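Local coordinates for putative ATPase, AAA family (Prochlorococcus marinus subsp. pastoris str. CCMP1986, PDB 3CTD), which probably acts, as a RarA/MGS1/WRNIP1-type DNA-dependent ATPase, in the cellular response to stalled DNA replication, and is represented here by its helical C-terminal part, at residues C80-V94 with Q115-T129. The protein carries 1 engineered substitution. Numbering follows the deposited sequence.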
# COMPACT_ATOMS: atom_id res chain seq x y z
N CYS B 80 -7.14 13.35 -0.57
CA CYS B 80 -7.08 13.61 -2.01
C CYS B 80 -7.27 15.09 -2.34
O CYS B 80 -6.67 15.61 -3.29
CB CYS B 80 -8.10 12.74 -2.78
SG CYS B 80 -7.67 10.97 -2.61
N GLU B 81 -8.09 15.76 -1.54
CA GLU B 81 -8.34 17.15 -1.79
C GLU B 81 -7.21 18.08 -1.33
O GLU B 81 -6.89 19.03 -2.03
CB GLU B 81 -9.63 17.57 -1.14
CG GLU B 81 -9.75 19.05 -1.08
CD GLU B 81 -11.13 19.54 -0.67
OE1 GLU B 81 -11.62 20.44 -1.37
OE2 GLU B 81 -11.71 19.06 0.33
N ASP B 82 -6.59 17.78 -0.18
CA ASP B 82 -5.63 18.71 0.46
C ASP B 82 -4.21 18.18 0.41
O ASP B 82 -3.30 18.96 0.44
CB ASP B 82 -5.99 18.97 1.91
CG ASP B 82 -7.29 19.72 2.08
OD1 ASP B 82 -7.42 20.85 1.55
OD2 ASP B 82 -8.19 19.18 2.77
N ILE B 83 -4.01 16.87 0.39
CA ILE B 83 -2.64 16.34 0.22
C ILE B 83 -2.47 15.92 -1.26
O ILE B 83 -1.60 16.43 -1.99
CB ILE B 83 -2.35 15.13 1.18
CG1 ILE B 83 -2.09 15.57 2.62
CG2 ILE B 83 -1.20 14.25 0.68
CD1 ILE B 83 -3.15 16.35 3.19
N GLY B 84 -3.30 14.99 -1.70
CA GLY B 84 -3.42 14.68 -3.13
C GLY B 84 -2.13 14.17 -3.71
O GLY B 84 -1.40 13.41 -3.05
N LEU B 85 -1.81 14.60 -4.93
CA LEU B 85 -0.56 14.16 -5.56
C LEU B 85 0.72 14.78 -4.94
O LEU B 85 1.82 14.66 -5.50
CB LEU B 85 -0.62 14.41 -7.07
CG LEU B 85 -1.92 13.90 -7.68
CD1 LEU B 85 -1.96 14.40 -9.07
CD2 LEU B 85 -1.91 12.40 -7.69
N ALA B 86 0.60 15.46 -3.81
CA ALA B 86 1.83 15.84 -3.09
C ALA B 86 2.39 14.54 -2.51
O ALA B 86 3.61 14.37 -2.38
CB ALA B 86 1.54 16.88 -2.01
N ASP B 87 1.49 13.61 -2.16
CA ASP B 87 1.84 12.27 -1.70
C ASP B 87 0.65 11.33 -1.95
O ASP B 87 -0.22 11.15 -1.10
CB ASP B 87 2.25 12.29 -0.22
CG ASP B 87 2.53 10.88 0.36
OD1 ASP B 87 2.68 9.90 -0.40
OD2 ASP B 87 2.56 10.73 1.60
N PRO B 88 0.62 10.70 -3.13
CA PRO B 88 -0.56 9.91 -3.44
C PRO B 88 -0.64 8.64 -2.58
O PRO B 88 -1.61 7.92 -2.66
CB PRO B 88 -0.39 9.58 -4.92
CG PRO B 88 1.08 9.69 -5.18
CD PRO B 88 1.68 10.58 -4.16
N ASN B 89 0.36 8.36 -1.76
CA ASN B 89 0.28 7.24 -0.83
C ASN B 89 -0.63 7.56 0.38
O ASN B 89 -1.16 6.67 1.08
CB ASN B 89 1.70 6.83 -0.39
CG ASN B 89 1.73 5.52 0.39
OD1 ASN B 89 1.35 4.46 -0.13
ND2 ASN B 89 2.21 5.57 1.63
N ALA B 90 -0.84 8.85 0.63
CA ALA B 90 -1.64 9.29 1.77
C ALA B 90 -3.00 8.61 1.77
O ALA B 90 -3.48 8.22 2.84
CB ALA B 90 -1.79 10.86 1.77
N ILE B 91 -3.63 8.50 0.60
CA ILE B 91 -4.94 7.84 0.54
C ILE B 91 -4.81 6.36 0.91
O ILE B 91 -5.69 5.83 1.53
CB ILE B 91 -5.72 8.06 -0.80
CG1 ILE B 91 -7.14 7.54 -0.71
CG2 ILE B 91 -5.05 7.38 -1.98
CD1 ILE B 91 -8.06 8.50 -0.05
N VAL B 92 -3.69 5.72 0.55
CA VAL B 92 -3.51 4.32 0.91
C VAL B 92 -3.36 4.18 2.42
O VAL B 92 -3.93 3.28 3.01
CB VAL B 92 -2.25 3.72 0.22
CG1 VAL B 92 -2.02 2.24 0.67
CG2 VAL B 92 -2.33 3.87 -1.33
N VAL B 93 -2.60 5.07 3.06
CA VAL B 93 -2.34 4.95 4.49
C VAL B 93 -3.63 5.17 5.29
O VAL B 93 -3.97 4.41 6.21
CB VAL B 93 -1.22 5.95 4.95
CG1 VAL B 93 -1.14 6.09 6.50
CG2 VAL B 93 0.15 5.58 4.35
N VAL B 94 -4.34 6.24 4.97
CA VAL B 94 -5.57 6.57 5.67
C VAL B 94 -6.63 5.48 5.47
O VAL B 94 -7.36 5.17 6.39
CB VAL B 94 -6.18 7.87 5.14
CG1 VAL B 94 -7.55 8.02 5.69
CG2 VAL B 94 -5.29 9.05 5.51
N GLN B 115 -3.13 8.18 14.06
CA GLN B 115 -2.15 8.02 12.95
C GLN B 115 -2.57 8.70 11.64
O GLN B 115 -1.79 9.42 10.99
CB GLN B 115 -1.89 6.55 12.65
CG GLN B 115 -1.07 6.33 11.39
CD GLN B 115 -0.15 5.12 11.48
OE1 GLN B 115 0.01 4.55 12.55
NE2 GLN B 115 0.44 4.70 10.35
N ALA B 116 -3.80 8.40 11.21
CA ALA B 116 -4.33 8.95 9.99
C ALA B 116 -4.34 10.49 10.03
O ALA B 116 -3.89 11.18 9.09
CB ALA B 116 -5.72 8.40 9.73
N SER B 117 -4.85 11.04 11.12
CA SER B 117 -4.92 12.47 11.30
C SER B 117 -3.53 13.11 11.29
O SER B 117 -3.27 14.03 10.49
CB SER B 117 -5.69 12.81 12.57
OG SER B 117 -6.97 12.16 12.46
N LEU B 118 -2.66 12.64 12.16
CA LEU B 118 -1.28 13.18 12.24
C LEU B 118 -0.56 13.10 10.92
O LEU B 118 0.17 14.01 10.54
CB LEU B 118 -0.48 12.43 13.31
CG LEU B 118 -0.88 12.82 14.75
CD1 LEU B 118 -0.32 11.79 15.71
CD2 LEU B 118 -0.44 14.28 15.11
N TYR B 119 -0.79 12.01 10.21
CA TYR B 119 -0.10 11.76 8.94
C TYR B 119 -0.42 12.83 7.88
O TYR B 119 0.47 13.31 7.18
CB TYR B 119 -0.51 10.39 8.43
CG TYR B 119 0.14 10.04 7.14
CD1 TYR B 119 1.23 9.20 7.08
CD2 TYR B 119 -0.34 10.52 5.95
CE1 TYR B 119 1.84 8.86 5.84
CE2 TYR B 119 0.26 10.19 4.70
CZ TYR B 119 1.34 9.36 4.65
OH TYR B 119 1.90 9.04 3.41
N LEU B 120 -1.71 13.16 7.74
CA LEU B 120 -2.15 14.22 6.84
C LEU B 120 -1.65 15.58 7.32
O LEU B 120 -1.16 16.36 6.52
CB LEU B 120 -3.66 14.21 6.68
CG LEU B 120 -4.21 12.94 6.05
CD1 LEU B 120 -5.72 13.02 5.81
CD2 LEU B 120 -3.45 12.66 4.74
N ALA B 121 -1.73 15.87 8.63
CA ALA B 121 -1.26 17.16 9.14
C ALA B 121 0.19 17.47 8.76
O ALA B 121 0.53 18.60 8.44
CB ALA B 121 -1.42 17.20 10.63
N ILE B 122 1.07 16.45 8.80
CA ILE B 122 2.46 16.68 8.51
C ILE B 122 2.87 16.37 7.07
O ILE B 122 4.05 16.48 6.75
CB ILE B 122 3.40 15.94 9.52
CG1 ILE B 122 3.35 14.41 9.38
CG2 ILE B 122 3.01 16.31 10.94
CD1 ILE B 122 4.23 13.69 10.41
N SER B 123 1.93 15.97 6.20
CA SER B 123 2.33 15.69 4.81
C SER B 123 2.47 16.99 4.06
O SER B 123 1.78 17.97 4.42
CB SER B 123 1.28 14.85 4.10
OG SER B 123 1.16 13.59 4.72
N PRO B 124 3.32 17.00 2.98
CA PRO B 124 3.26 18.18 2.09
C PRO B 124 1.84 18.30 1.53
O PRO B 124 1.18 17.31 1.36
CB PRO B 124 4.29 17.87 0.95
CG PRO B 124 4.53 16.40 0.99
CD PRO B 124 4.29 15.99 2.50
N LYS B 125 1.40 19.52 1.23
CA LYS B 125 0.05 19.76 0.75
C LYS B 125 -0.02 20.12 -0.75
O LYS B 125 0.93 20.72 -1.28
CB LYS B 125 -0.57 20.88 1.60
CG LYS B 125 -0.42 20.64 3.13
CD LYS B 125 -1.32 19.46 3.68
CE LYS B 125 -1.39 19.42 5.21
NZ LYS B 125 -0.06 19.05 5.86
N SER B 126 -1.12 19.75 -1.42
CA SER B 126 -1.42 20.24 -2.76
C SER B 126 -2.86 20.10 -3.03
O SER B 126 -3.43 19.03 -2.75
CB SER B 126 -0.72 19.38 -3.80
OG SER B 126 -1.26 19.58 -5.09
N ASN B 127 -3.47 21.14 -3.60
CA ASN B 127 -4.89 21.04 -4.02
C ASN B 127 -5.07 20.74 -5.53
O ASN B 127 -6.15 21.01 -6.11
CB ASN B 127 -5.68 22.31 -3.65
CG ASN B 127 -5.22 23.55 -4.44
OD1 ASN B 127 -4.22 23.51 -5.16
ND2 ASN B 127 -5.94 24.63 -4.31
N SER B 128 -4.02 20.21 -6.19
CA SER B 128 -4.07 20.08 -7.65
C SER B 128 -5.18 19.14 -8.19
O SER B 128 -5.54 19.25 -9.36
CB SER B 128 -2.70 19.78 -8.26
OG SER B 128 -2.38 18.39 -8.23
N THR B 129 -5.77 18.28 -7.35
CA THR B 129 -6.89 17.48 -7.81
C THR B 129 -8.15 18.28 -7.99
O THR B 129 -9.12 17.73 -8.54
CB THR B 129 -7.24 16.34 -6.85
OG1 THR B 129 -7.61 16.90 -5.59
CG2 THR B 129 -6.03 15.33 -6.71
O HOH W 1 -5.08 17.57 -4.24
O HOH W 2 -2.97 16.95 -5.75
O HOH W 3 3.23 12.66 3.27
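In the helical C-terminal domain of this RarA-like ATPase, helices 90-104 and 110-121 pack antiparallel, the short segments at 163°, and Val-93 lays CG1 over one face of the Tyr-119 ring, 4.1 Å from its centroid, as a CH-pi contact. Ala-90, with only a methyl group, lets the ring come close, its CB 3.6 Å from Tyr-119 CE2. Tyr-119 CG stands anti to the backbone N (chi1 180°), sending the hydroxyl across to Asp-87, where OH gives OD2 a weak bond of 2.6 Å; OD1 of the same carboxylate caps the turn into helix 90-104 through Asn-89 N. Trp-191 of a second subunit stacks on Tyr-119. Beyond helix 110-121 the chain runs along the end of helix 68-83, and Ser-126 N bonds Asp-82 O at 3.0 Å. Lys-125, bent at chi2 and chi4, lays CD against Ile-83 CD1 (3.6 Å) and curls NZ back; a long, flexible cationic chain suits a place where the carbonyls of Leu-120 and Ala-121 at the helix end and of Ser-123 just beyond it converge on NZ, with Ser-49 a further partner. A methionine in its place would probably leave those carbonyls without their shared donor. Farther along, Thr-129 OG1 donates to Cys-80 O (2.8 Å) from above the carbonyl plane.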